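Local atomic coordinates of putative polysaccharide biosynthesis protein with aminopeptidase-like domain (Clostridium acetobutylicum, PDB entry 3K9T), a protein that binds one zinc ion per subunit and probably takes part in the biosynthesis of modified polysaccharides, with no peptidase activity expected. Residues A202-T205 / F206-K209; K209-K213 / L214-Y218; T265-G268 / D269-I272; D273-V276 / E277-M281. All coordinates share one frame; numbering follows the deposited sequence.

Interaction 1: A202-T205 / F206-K209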
ATOM      1  N   ALA A 202     -24.511  21.476 -21.787  1.00 22.25           N
ATOM      2  CA  ALA A 202     -23.831  22.645 -22.382  1.00 18.95           C
ATOM      3  C   ALA A 202     -22.329  22.437 -22.444  1.00 19.48           C
ATOM      4  O   ALA A 202     -21.716  22.839 -23.437  1.00 17.52           O
ATOM      5  CB  ALA A 202     -24.178  23.944 -21.690  1.00 17.27           C
ATOM      6  N   LEU A 203     -21.736  21.770 -21.441  1.00 21.02           N
ATOM      7  CA  LEU A 203     -20.273  21.555 -21.444  1.00 23.32           C
ATOM      8  C   LEU A 203     -19.809  20.681 -22.606  1.00 24.86           C
ATOM      9  O   LEU A 203     -18.903  21.034 -23.334  1.00 27.90           O
ATOM     10  CB  LEU A 203     -19.779  20.980 -20.108  1.00 22.37           C
ATOM     11  CG  LEU A 203     -18.331  20.466 -20.080  1.00 23.97           C
ATOM     12  CD1 LEU A 203     -17.468  21.649 -20.131  1.00 18.97           C
ATOM     13  CD2 LEU A 203     -17.980  19.600 -18.861  1.00 20.63           C
ATOM     14  N   ILE A 204     -20.408  19.513 -22.730  1.00 25.75           N
ATOM     15  CA  ILE A 204     -20.056  18.537 -23.751  1.00 26.66           C
ATOM     16  C   ILE A 204     -20.265  19.186 -25.132  1.00 27.44           C
ATOM     17  O   ILE A 204     -19.465  18.974 -26.035  1.00 26.42           O
ATOM     18  CB  ILE A 204     -20.912  17.242 -23.497  1.00 28.38           C
ATOM     19  CG1 ILE A 204     -20.389  16.519 -22.256  1.00 34.24           C
ATOM     20  CG2 ILE A 204     -20.924  16.296 -24.571  1.00 23.21           C
ATOM     21  CD1 ILE A 204     -18.994  16.223 -22.309  1.00 30.97           C
ATOM     22  N   THR A 205     -21.285  20.037 -25.270  1.00 25.86           N
ATOM     23  CA  THR A 205     -21.514  20.732 -26.528  1.00 25.34           C
ATOM     24  C   THR A 205     -20.282  21.558 -26.914  1.00 25.53           C
ATOM     25  O   THR A 205     -19.755  21.437 -28.039  1.00 23.85           O
ATOM     26  CB  THR A 205     -22.801  21.554 -26.492  1.00 25.41           C
ATOM     27  OG1 THR A 205     -23.890  20.631 -26.360  1.00 24.47           O
ATOM     28  CG2 THR A 205     -22.988  22.388 -27.798  1.00 15.37           C
ATOM     29  N   PHE A 206     -19.781  22.327 -25.956  1.00 23.04           N
ATOM     30  CA  PHE A 206     -18.610  23.158 -26.192  1.00 23.82           C
ATOM     31  C   PHE A 206     -17.286  22.391 -26.315  1.00 23.44           C
ATOM     32  O   PHE A 206     -16.393  22.828 -27.016  1.00 22.19           O
ATOM     33  CB  PHE A 206     -18.551  24.313 -25.189  1.00 23.62           C
ATOM     34  CG  PHE A 206     -19.417  25.475 -25.600  1.00 22.13           C
ATOM     35  CD1 PHE A 206     -20.789  25.436 -25.411  1.00 20.09           C
ATOM     36  CD2 PHE A 206     -18.871  26.567 -26.246  1.00 23.73           C
ATOM     37  CE1 PHE A 206     -21.593  26.482 -25.824  1.00 27.31           C
ATOM     38  CE2 PHE A 206     -19.664  27.622 -26.655  1.00 23.92           C
ATOM     39  CZ  PHE A 206     -21.025  27.590 -26.436  1.00 27.68           C
ATOM     40  N   ILE A 207     -17.169  21.246 -25.660  1.00 24.42           N
ATOM     41  CA  ILE A 207     -15.998  20.415 -25.852  1.00 24.91           C
ATOM     42  C   ILE A 207     -16.029  19.930 -27.293  1.00 22.38           C
ATOM     43  O   ILE A 207     -15.044  20.083 -27.984  1.00 21.47           O
ATOM     44  CB  ILE A 207     -15.919  19.242 -24.873  1.00 25.53           C
ATOM     45  CG1 ILE A 207     -15.626  19.797 -23.478  1.00 29.74           C
ATOM     46  CG2 ILE A 207     -14.807  18.241 -25.309  1.00 23.59           C
ATOM     47  CD1 ILE A 207     -16.036  18.858 -22.406  1.00 29.36           C
ATOM     48  N   ALA A 208     -17.168  19.392 -27.732  1.00 21.98           N
ATOM     49  CA  ALA A 208     -17.352  18.935 -29.132  1.00 23.79           C
ATOM     50  C   ALA A 208     -17.023  20.072 -30.115  1.00 23.64           C
ATOM     51  O   ALA A 208     -16.290  19.880 -31.087  1.00 19.14           O
ATOM     52  CB  ALA A 208     -18.771  18.410 -29.360  1.00 20.06           C
ATOM     53  N   LYS A 209     -17.513  21.265 -29.797  1.00 23.70           N
ATOM     54  CA  LYS A 209     -17.312  22.422 -30.646  1.00 25.43           C
ATOM     55  C   LYS A 209     -15.814  22.757 -30.811  1.00 28.01           C
ATOM     56  O   LYS A 209     -15.375  23.085 -31.913  1.00 29.41           O
ATOM     57  CB  LYS A 209     -18.088  23.602 -30.073  1.00 24.36           C
ATOM     58  CG  LYS A 209     -18.200  24.744 -31.021  1.00 29.97           C
ATOM     59  CD  LYS A 209     -18.683  26.041 -30.370  1.00 26.75           C
ATOM     60  CE  LYS A 209     -20.117  26.013 -29.954  1.00 24.06           C
ATOM     61  NZ  LYS A 209     -20.692  27.420 -30.060  1.00 23.97           N
TER
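Ile207 N donates to Leu203 O at 2.9 Å, nearly in line with the carbonyl bond, and the side chains of the same two residues also meet. The terminal methyl CD1 of Ile207 lies against the branch point of Leu203, with CD1 3.6 Å from Leu203 CG, and the two chains cross at a slant. Leu203 carries CG anti to its backbone N (chi1 169°), which turns the isobutyl group along the helix to meet this methyl. Ile204 CD1 touches the same atom more loosely, 4.0 Å from Ile207 CD1. These turns belong to helix 194-211, the crossover helix of a beta-alpha-beta unit that links the parallel strands 181-187 and 219-225; Ile204 and Ala208 pack on strand 219-225, while Leu203 and Ile207 face helix 336-355. On the side toward helix 12-26, the ring of Phe206 turns its edge to a carbonyl, with CD1 3.4 Å from Ala202 O, an oxygen that also accepts Phe206 N at 3.2 Å. One face of that ring carries the aliphatic end of Lys209, whose CE sits 3.7 Å above the plane, offset toward the rim. From there Lys209 NZ is hydrogen-bonded to His48 ND1.

Interaction 2: K209-K213 / L214-Y218; sequences KALSK and LKTKY
Leu214 and Leu211 carry this contact, in the type I beta turn from Leu211 to Leu214 that leads from helix 194-211 toward strand 219-225. Leu214 N donates to Leu211 O at 2.9 Å with a fairly straight N-H (162°), yet it approaches from well above the carbonyl plane, 55° out of it. The turn brings the two leucines together by their methyl ends, Leu211 CD2 lying 3.9 Å from Leu214 CD1. In Leu214 the CG stands anti to the carbonyl carbon (chi1 -53°), which folds the side chain back against the preceding turn, with CG 3.7 Å from Ala210 O. Leu211 CD2 also reaches forward to Thr216, 4.2 Å from its CG2, the two side chains crossing at about a right angle. Lys213 NZ returns to Lys209 O in a weak bond and also hydrogen-bonds a bound methylpentanediol, probably from the crystallisation liquor. Thr216 OG1 hydrogen-bonds Tyr218 O at 2.6 Å, nearly in line with the carbonyl, just before strand 219-225. Around the pair, Leu214 packs on Ile5 and Tyr8 of helix 5-10, and Leu211 on Ile350 and Tyr220. The leucine side chains meet through apolar atoms, and the polar bond between these two residues is confined to the backbone of the turn, so the packing here probably rests on burial of the two leucines.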
ATOM      1  N   LYS A 209     -17.513  21.265 -29.797  1.00 23.70           N
ATOM      2  CA  LYS A 209     -17.312  22.422 -30.646  1.00 25.43           C
ATOM      3  C   LYS A 209     -15.814  22.757 -30.811  1.00 28.01           C
ATOM      4  O   LYS A 209     -15.375  23.085 -31.913  1.00 29.41           O
ATOM      5  CB  LYS A 209     -18.088  23.602 -30.073  1.00 24.36           C
ATOM      6  CG  LYS A 209     -18.200  24.744 -31.021  1.00 29.97           C
ATOM      7  CD  LYS A 209     -18.683  26.041 -30.370  1.00 26.75           C
ATOM      8  CE  LYS A 209     -20.117  26.013 -29.954  1.00 24.06           C
ATOM      9  NZ  LYS A 209     -20.692  27.420 -30.060  1.00 23.97           N
ATOM     10  N   ALA A 210     -15.045  22.672 -29.720  1.00 27.32           N
ATOM     11  CA  ALA A 210     -13.593  22.890 -29.767  1.00 26.32           C
ATOM     12  C   ALA A 210     -12.848  21.748 -30.508  1.00 24.90           C
ATOM     13  O   ALA A 210     -12.029  22.009 -31.369  1.00 26.60           O
ATOM     14  CB  ALA A 210     -13.018  23.082 -28.337  1.00 23.34           C
ATOM     15  N   LEU A 211     -13.130  20.493 -30.171  1.00 24.14           N
ATOM     16  CA  LEU A 211     -12.429  19.353 -30.777  1.00 25.78           C
ATOM     17  C   LEU A 211     -12.616  19.249 -32.292  1.00 26.28           C
ATOM     18  O   LEU A 211     -11.699  18.874 -33.014  1.00 26.80           O
ATOM     19  CB  LEU A 211     -12.806  18.035 -30.103  1.00 24.62           C
ATOM     20  CG  LEU A 211     -12.087  17.699 -28.798  1.00 29.97           C
ATOM     21  CD1 LEU A 211     -12.364  16.228 -28.461  1.00 22.77           C
ATOM     22  CD2 LEU A 211     -10.602  17.947 -28.898  1.00 35.36           C
ATOM     23  N   SER A 212     -13.821  19.587 -32.738  1.00 27.82           N
ATOM     24  CA  SER A 212     -14.175  19.717 -34.138  1.00 28.21           C
ATOM     25  C   SER A 212     -13.173  20.477 -34.977  1.00 27.27           C
ATOM     26  O   SER A 212     -13.099  20.261 -36.171  1.00 27.57           O
ATOM     27  CB  SER A 212     -15.488  20.496 -34.254  1.00 27.00           C
ATOM     28  OG  SER A 212     -16.566  19.673 -33.931  1.00 35.57           O
ATOM     29  N   LYS A 213     -12.482  21.419 -34.358  1.00 26.51           N
ATOM     30  CA  LYS A 213     -11.573  22.295 -35.056  1.00 28.85           C
ATOM     31  C   LYS A 213     -10.124  21.827 -35.028  1.00 31.55           C
ATOM     32  O   LYS A 213      -9.260  22.499 -35.587  1.00 34.59           O
ATOM     33  CB  LYS A 213     -11.715  23.683 -34.446  1.00 29.51           C
ATOM     34  CG  LYS A 213     -13.128  24.251 -34.713  1.00 33.67           C
ATOM     35  CD  LYS A 213     -13.383  25.561 -34.036  1.00 30.87           C
ATOM     36  CE  LYS A 213     -14.684  26.203 -34.542  1.00 33.81           C
ATOM     37  NZ  LYS A 213     -15.866  25.379 -34.350  1.00 37.65           N
ATOM     38  N   LEU A 214      -9.866  20.667 -34.416  1.00 31.29           N
ATOM     39  CA  LEU A 214      -8.515  20.143 -34.227  1.00 31.05           C
ATOM     40  C   LEU A 214      -8.305  18.808 -34.942  1.00 32.93           C
ATOM     41  O   LEU A 214      -9.244  18.056 -35.187  1.00 32.93           O
ATOM     42  CB  LEU A 214      -8.271  19.915 -32.738  1.00 32.11           C
ATOM     43  CG  LEU A 214      -8.512  21.061 -31.762  1.00 32.88           C
ATOM     44  CD1 LEU A 214      -8.182  20.600 -30.363  1.00 27.66           C
ATOM     45  CD2 LEU A 214      -7.640  22.235 -32.142  1.00 32.41           C
ATOM     46  N   LYS A 215      -7.054  18.506 -35.253  1.00 35.03           N
ATOM     47  CA  LYS A 215      -6.695  17.238 -35.869  1.00 35.61           C
ATOM     48  C   LYS A 215      -6.320  16.293 -34.716  1.00 33.00           C
ATOM     49  O   LYS A 215      -5.259  16.426 -34.139  1.00 31.60           O
ATOM     50  CB  LYS A 215      -5.512  17.465 -36.812  1.00 37.24           C
ATOM     51  CG  LYS A 215      -5.003  16.199 -37.554  1.00 47.68           C
ATOM     52  CD  LYS A 215      -3.761  16.516 -38.436  1.00 56.19           C
ATOM     53  CE  LYS A 215      -2.997  15.247 -38.881  1.00 58.00           C
ATOM     54  NZ  LYS A 215      -3.709  14.491 -39.948  1.00 52.50           N
ATOM     55  N   THR A 216      -7.195  15.352 -34.371  1.00 31.83           N
ATOM     56  CA  THR A 216      -6.970  14.474 -33.211  1.00 29.69           C
ATOM     57  C   THR A 216      -6.472  13.092 -33.595  1.00 28.54           C
ATOM     58  O   THR A 216      -6.751  12.623 -34.687  1.00 26.99           O
ATOM     59  CB  THR A 216      -8.266  14.301 -32.355  1.00 29.78           C
ATOM     60  OG1 THR A 216      -9.291  13.657 -33.136  1.00 24.45           O
ATOM     61  CG2 THR A 216      -8.760  15.641 -31.865  1.00 23.91           C
ATOM     62  N   LYS A 217      -5.719  12.467 -32.683  1.00 29.05           N
ATOM     63  CA  LYS A 217      -5.201  11.095 -32.850  1.00 31.60           C
ATOM     64  C   LYS A 217      -6.360  10.138 -32.651  1.00 28.92           C
ATOM     65  O   LYS A 217      -6.599   9.229 -33.455  1.00 29.59           O
ATOM     66  CB  LYS A 217      -4.087  10.799 -31.816  1.00 32.73           C
ATOM     67  CG  LYS A 217      -3.514   9.343 -31.742  1.00 38.67           C
ATOM     68  CD  LYS A 217      -2.407   9.244 -30.629  1.00 47.01           C
ATOM     69  CE  LYS A 217      -2.254   7.831 -29.997  1.00 52.84           C
ATOM     70  NZ  LYS A 217      -0.918   7.589 -29.329  1.00 42.75           N
ATOM     71  N   TYR A 218      -7.073  10.359 -31.564  1.00 25.30           N
ATOM     72  CA  TYR A 218      -8.226   9.552 -31.260  1.00 26.51           C
ATOM     73  C   TYR A 218      -9.516  10.070 -31.919  1.00 23.58           C
ATOM     74  O   TYR A 218      -9.609  11.228 -32.337  1.00 21.25           O
ATOM     75  CB  TYR A 218      -8.433   9.447 -29.756  1.00 26.44           C
ATOM     76  CG  TYR A 218      -7.368   8.671 -29.034  1.00 31.79           C
ATOM     77  CD1 TYR A 218      -7.336   7.289 -29.081  1.00 41.44           C
ATOM     78  CD2 TYR A 218      -6.408   9.319 -28.279  1.00 34.08           C
ATOM     79  CE1 TYR A 218      -6.364   6.575 -28.403  1.00 46.35           C
ATOM     80  CE2 TYR A 218      -5.442   8.618 -27.613  1.00 42.28           C
ATOM     81  CZ  TYR A 218      -5.427   7.250 -27.661  1.00 42.58           C
ATOM     82  OH  TYR A 218      -4.465   6.579 -26.959  1.00 50.46           O
TER

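Interaction 3: T265-G268 / D269-I272; sequences TKFG and DAEI
A type I beta turn from Thr265 to Gly268, closed by Gly268 N to Thr265 O at 2.9 Å, leads by way of Gly268 at positive phi (73°) into the N-cap residue Ala270 of helix 271-282. This is the loop of a beta-alpha-beta unit, between strand 260-263 and its helix. Thr265 faces the incoming helix with both branches: its methyl CG2 lies 3.5 Å from Ile272 CG2, the two chains crossing at a slant, and its hydroxyl OG1 lies 3.8 Å from Ala270 CB. Turned over its own backbone (chi1 73°), the hydroxyl also meets the amides of Phe267 and Gly268 in two weak bonds, and its stronger partner is Asp273 OD2, a carboxylate oxygen that also accepts Ala270 N. One aspartate in the first turn of the helix therefore holds both the start of the loop and the N-cap residue. Ala270 CB also approaches the Phe267 ring loosely, 4.4 Å from CD2. Lys266 CG stands 3.9 Å above the plane of the Phe267 ring, over its centre. Beyond the loop, Ile272 packs on Met247 and Leu249 of strand 245-250, and Phe267 on Asn308 and Ser310. After the turn, Asp269 N makes a weak, bent bond of 2.8 Å to Phe267 O (N-H...O angle 137°).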
ATOM      1  N   THR A 265     -13.460   4.925 -12.819  1.00 21.23           N
ATOM      2  CA  THR A 265     -13.958   3.738 -13.483  1.00 21.51           C
ATOM      3  C   THR A 265     -13.988   2.585 -12.493  1.00 21.84           C
ATOM      4  O   THR A 265     -13.310   2.631 -11.463  1.00 22.87           O
ATOM      5  CB  THR A 265     -13.028   3.312 -14.654  1.00 20.94           C
ATOM      6  OG1 THR A 265     -11.792   2.731 -14.150  1.00 21.24           O
ATOM      7  CG2 THR A 265     -12.750   4.496 -15.549  1.00 11.03           C
ATOM      8  N   LYS A 266     -14.727   1.528 -12.840  1.00 24.20           N
ATOM      9  CA  LYS A 266     -14.822   0.360 -11.987  1.00 24.96           C
ATOM     10  C   LYS A 266     -13.435  -0.252 -11.750  1.00 24.56           C
ATOM     11  O   LYS A 266     -13.224  -0.875 -10.731  1.00 24.50           O
ATOM     12  CB  LYS A 266     -15.805  -0.689 -12.544  1.00 25.97           C
ATOM     13  CG  LYS A 266     -15.266  -1.517 -13.738  1.00 41.52           C
ATOM     14  CD  LYS A 266     -16.221  -2.621 -14.257  1.00 44.18           C
ATOM     15  CE  LYS A 266     -15.950  -4.085 -13.747  1.00 37.68           C
ATOM     16  NZ  LYS A 266     -17.236  -4.927 -13.963  1.00 48.56           N
ATOM     17  N   PHE A 267     -12.499  -0.064 -12.678  1.00 25.89           N
ATOM     18  CA  PHE A 267     -11.147  -0.627 -12.546  1.00 25.20           C
ATOM     19  C   PHE A 267     -10.254   0.200 -11.624  1.00 24.36           C
ATOM     20  O   PHE A 267      -9.205  -0.269 -11.202  1.00 25.13           O
ATOM     21  CB  PHE A 267     -10.438  -0.760 -13.892  1.00 23.94           C
ATOM     22  CG  PHE A 267     -11.256  -1.399 -14.941  1.00 23.80           C
ATOM     23  CD1 PHE A 267     -11.465  -2.775 -14.936  1.00 25.42           C
ATOM     24  CD2 PHE A 267     -11.817  -0.635 -15.958  1.00 27.03           C
ATOM     25  CE1 PHE A 267     -12.230  -3.387 -15.919  1.00 29.75           C
ATOM     26  CE2 PHE A 267     -12.605  -1.236 -16.954  1.00 35.21           C
ATOM     27  CZ  PHE A 267     -12.808  -2.617 -16.933  1.00 37.03           C
ATOM     28  N   GLY A 268     -10.625   1.439 -11.360  1.00 24.32           N
ATOM     29  CA  GLY A 268      -9.834   2.290 -10.451  1.00 22.47           C
ATOM     30  C   GLY A 268      -8.517   2.834 -10.946  1.00 22.65           C
ATOM     31  O   GLY A 268      -8.162   3.944 -10.631  1.00 23.30           O
ATOM     32  N   ASP A 269      -7.772   2.065 -11.734  1.00 27.47           N
ATOM     33  CA  ASP A 269      -6.479   2.545 -12.228  1.00 27.16           C
ATOM     34  C   ASP A 269      -6.338   2.476 -13.751  1.00 25.07           C
ATOM     35  O   ASP A 269      -5.210   2.356 -14.253  1.00 24.55           O
ATOM     36  CB  ASP A 269      -5.343   1.778 -11.517  1.00 26.04           C
ATOM     37  CG  ASP A 269      -5.391   0.293 -11.769  1.00 32.15           C
ATOM     38  OD1 ASP A 269      -6.383  -0.225 -12.380  1.00 33.13           O
ATOM     39  OD2 ASP A 269      -4.407  -0.362 -11.346  1.00 50.95           O
ATOM     40  N   ALA A 270      -7.459   2.547 -14.482  1.00 24.69           N
ATOM     41  CA  ALA A 270      -7.441   2.546 -15.960  1.00 22.47           C
ATOM     42  C   ALA A 270      -6.747   3.815 -16.430  1.00 23.70           C
ATOM     43  O   ALA A 270      -6.545   4.738 -15.647  1.00 21.35           O
ATOM     44  CB  ALA A 270      -8.846   2.493 -16.543  1.00 23.42           C
ATOM     45  N   GLU A 271      -6.382   3.866 -17.703  1.00 25.24           N
ATOM     46  CA  GLU A 271      -5.673   5.023 -18.210  1.00 26.79           C
ATOM     47  C   GLU A 271      -6.406   6.342 -17.942  1.00 26.74           C
ATOM     48  O   GLU A 271      -5.776   7.319 -17.466  1.00 27.55           O
ATOM     49  CB  GLU A 271      -5.350   4.887 -19.675  1.00 26.96           C
ATOM     50  CG  GLU A 271      -4.353   5.948 -20.099  1.00 36.65           C
ATOM     51  CD  GLU A 271      -4.006   5.914 -21.572  1.00 40.27           C
ATOM     52  OE1 GLU A 271      -4.216   4.843 -22.202  1.00 37.81           O
ATOM     53  OE2 GLU A 271      -3.493   6.970 -22.052  1.00 34.97           O
ATOM     54  N   ILE A 272      -7.716   6.354 -18.175  1.00 24.56           N
ATOM     55  CA  ILE A 272      -8.513   7.565 -17.938  1.00 25.46           C
ATOM     56  C   ILE A 272      -8.457   7.997 -16.457  1.00 23.22           C
ATOM     57  O   ILE A 272      -8.355   9.169 -16.175  1.00 23.24           O
ATOM     58  CB  ILE A 272      -9.989   7.426 -18.472  1.00 25.27           C
ATOM     59  CG1 ILE A 272     -10.729   8.765 -18.408  1.00 28.66           C
ATOM     60  CG2 ILE A 272     -10.757   6.352 -17.711  1.00 25.48           C
ATOM     61  CD1 ILE A 272     -10.031   9.893 -19.132  1.00 31.86           C
TER

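Interaction 4: D273-V276 / E277-M281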
ATOM      1  N   ASP A 273      -8.484   7.056 -15.518  1.00 24.78           N
ATOM      2  CA  ASP A 273      -8.383   7.384 -14.067  1.00 21.66           C
ATOM      3  C   ASP A 273      -7.064   8.046 -13.769  1.00 22.42           C
ATOM      4  O   ASP A 273      -7.008   9.070 -13.058  1.00 22.02           O
ATOM      5  CB  ASP A 273      -8.448   6.125 -13.194  1.00 19.21           C
ATOM      6  CG  ASP A 273      -9.772   5.384 -13.310  1.00 24.88           C
ATOM      7  OD1 ASP A 273     -10.841   6.041 -13.267  1.00 21.64           O
ATOM      8  OD2 ASP A 273      -9.732   4.137 -13.448  1.00 19.90           O
ATOM      9  N   LYS A 274      -5.998   7.443 -14.303  1.00 23.46           N
ATOM     10  CA  LYS A 274      -4.640   7.917 -14.080  1.00 24.77           C
ATOM     11  C   LYS A 274      -4.496   9.283 -14.711  1.00 23.94           C
ATOM     12  O   LYS A 274      -3.870  10.175 -14.130  1.00 25.40           O
ATOM     13  CB  LYS A 274      -3.614   6.907 -14.623  1.00 28.18           C
ATOM     14  CG  LYS A 274      -3.644   5.564 -13.893  1.00 30.82           C
ATOM     15  CD  LYS A 274      -2.451   5.235 -13.054  1.00 45.72           C
ATOM     16  CE  LYS A 274      -1.395   4.455 -13.891  1.00 58.45           C
ATOM     17  NZ  LYS A 274      -0.496   3.558 -13.030  1.00 60.35           N
ATOM     18  N   ILE A 275      -5.093   9.472 -15.888  1.00 23.30           N
ATOM     19  CA  ILE A 275      -4.969  10.770 -16.582  1.00 22.74           C
ATOM     20  C   ILE A 275      -5.739  11.842 -15.796  1.00 23.14           C
ATOM     21  O   ILE A 275      -5.191  12.891 -15.450  1.00 22.17           O
ATOM     22  CB  ILE A 275      -5.492  10.728 -18.030  1.00 21.57           C
ATOM     23  CG1 ILE A 275      -4.503  10.007 -18.934  1.00 24.01           C
ATOM     24  CG2 ILE A 275      -5.766  12.142 -18.565  1.00  8.76           C
ATOM     25  CD1 ILE A 275      -5.061   9.810 -20.334  1.00 26.38           C
ATOM     26  N   VAL A 276      -7.008  11.587 -15.516  1.00 20.88           N
ATOM     27  CA  VAL A 276      -7.778  12.605 -14.791  1.00 24.83           C
ATOM     28  C   VAL A 276      -7.155  12.943 -13.414  1.00 23.98           C
ATOM     29  O   VAL A 276      -7.099  14.104 -13.049  1.00 20.24           O
ATOM     30  CB  VAL A 276      -9.290  12.244 -14.646  1.00 25.32           C
ATOM     31  CG1 VAL A 276      -9.979  13.237 -13.678  1.00 10.27           C
ATOM     32  CG2 VAL A 276      -9.960  12.232 -16.053  1.00 19.84           C
ATOM     33  N   GLU A 277      -6.662  11.953 -12.671  1.00 24.37           N
ATOM     34  CA  GLU A 277      -6.129  12.268 -11.326  1.00 26.32           C
ATOM     35  C   GLU A 277      -4.820  13.056 -11.433  1.00 26.26           C
ATOM     36  O   GLU A 277      -4.567  13.910 -10.614  1.00 26.07           O
ATOM     37  CB  GLU A 277      -5.986  11.018 -10.469  1.00 25.91           C
ATOM     38  CG  GLU A 277      -7.338  10.319 -10.187  1.00 32.36           C
ATOM     39  CD  GLU A 277      -7.155   8.890  -9.722  1.00 35.65           C
ATOM     40  OE1 GLU A 277      -6.233   8.657  -8.915  1.00 33.36           O
ATOM     41  OE2 GLU A 277      -7.922   8.003 -10.159  1.00 24.24           O
ATOM     42  N   LYS A 278      -4.044  12.814 -12.493  1.00 25.13           N
ATOM     43  CA  LYS A 278      -2.805  13.537 -12.730  1.00 24.25           C
ATOM     44  C   LYS A 278      -3.058  14.985 -13.133  1.00 23.92           C
ATOM     45  O   LYS A 278      -2.290  15.877 -12.743  1.00 22.65           O
ATOM     46  CB  LYS A 278      -1.951  12.825 -13.799  1.00 26.84           C
ATOM     47  CG  LYS A 278      -0.486  13.310 -13.900  1.00 25.85           C
ATOM     48  CD  LYS A 278       0.251  13.210 -12.553  1.00 28.08           C
ATOM     49  CE  LYS A 278       1.741  13.406 -12.745  1.00 26.21           C
ATOM     50  NZ  LYS A 278       2.442  13.830 -11.514  1.00 23.95           N
ATOM     51  N   VAL A 279      -4.121  15.231 -13.906  1.00 24.15           N
ATOM     52  CA  VAL A 279      -4.512  16.606 -14.238  1.00 22.17           C
ATOM     53  C   VAL A 279      -4.952  17.347 -12.954  1.00 25.53           C
ATOM     54  O   VAL A 279      -4.465  18.464 -12.658  1.00 26.79           O
ATOM     55  CB  VAL A 279      -5.597  16.666 -15.336  1.00 24.75           C
ATOM     56  CG1 VAL A 279      -6.115  18.076 -15.488  1.00 10.50           C
ATOM     57  CG2 VAL A 279      -5.068  16.095 -16.725  1.00 17.86           C
ATOM     58  N   LEU A 280      -5.809  16.714 -12.154  1.00 26.19           N
ATOM     59  CA  LEU A 280      -6.293  17.337 -10.896  1.00 27.10           C
ATOM     60  C   LEU A 280      -5.164  17.651  -9.922  1.00 27.64           C
ATOM     61  O   LEU A 280      -5.098  18.753  -9.307  1.00 26.50           O
ATOM     62  CB  LEU A 280      -7.339  16.445 -10.211  1.00 26.30           C
ATOM     63  CG  LEU A 280      -8.667  16.288 -10.995  1.00 25.97           C
ATOM     64  CD1 LEU A 280      -9.502  15.175 -10.378  1.00 20.30           C
ATOM     65  CD2 LEU A 280      -9.468  17.628 -11.074  1.00 19.25           C
HETATM   66  N   MSE A 281      -4.259  16.687  -9.797  1.00 27.40           N
HETATM   67  CA  MSE A 281      -3.132  16.783  -8.872  1.00 27.11           C
HETATM   68  C   MSE A 281      -2.318  18.094  -9.063  1.00 27.73           C
HETATM   69  O   MSE A 281      -1.833  18.717  -8.099  1.00 24.83           O
HETATM   70  CB  MSE A 281      -2.256  15.560  -9.089  1.00 27.03           C
HETATM   71  CG  MSE A 281      -1.031  15.515  -8.229  1.00 35.81           C
HETATM   72 SE   MSE A 281      -0.057  13.850  -8.531  0.75 25.38          SE
HETATM   73  CE  MSE A 281      -1.548  12.538  -8.463  1.00 18.26           C
TER
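This is a local i to i+4 contact within helix 271-282, the crossover helix of the beta-alpha-beta unit between strands 260-263 and 287-290. Four successive backbone bonds hold it together, from Glu277 N to Asp273 O at 2.9 Å through to Leu280 N and Val276 O at 3.0 Å. On the side facing strand 260-263, Val276 and Leu280 lie side by side and point the same way, their methyls CG1 and CD1 3.9 Å apart, and both pack on Tyr262. Another row faces helix 336-355, where Ile275 CG2 and Val279 CG2 make a loose approach at 4.4 Å. Lys278 leads off toward helix 405-412 of the winged helix-turn-helix region; its amine hydrogen-bonds His282 NE2 and Ala409 O, and the side chain makes a cation-pi contact with Tyr410. Glu277 has its CG anti to the carbonyl carbon (chi1 -63°), which swings the side chain back along the helix toward Asp273. Asp273 OD1 and Glu277 OE2 stay 4.7 Å apart; Tyr262 OH hydrogen-bonds the former, and it is mainly the salt bridge from Arg264 NE to the latter that probably eases their repulsion. Across the intervening turn, Glu277 OE2 comes 3.6 Å from Asp273 CB.

In the fold
Following the chain, interaction 1 lies within helix 194-211, and interaction 2 takes over at the shared Lys209 and leads on through a beta turn into the loop before strand 219-225. Neither nests in nor crosses the other. After strands 219-225, 245-250 and 260-263, interaction 3 turns the chain into helix 271-282, and interaction 4 continues directly along it. These last two touch where the side chain of Asp273 reaches back to the loop at Gly268. All four are local contacts in series that close no long loop. The two pairs belong to separate crossover helices of the mixed sheet; interactions 2 and 3 are about 24 Å apart between centres, though their nearest atoms are only about 5 Å apart.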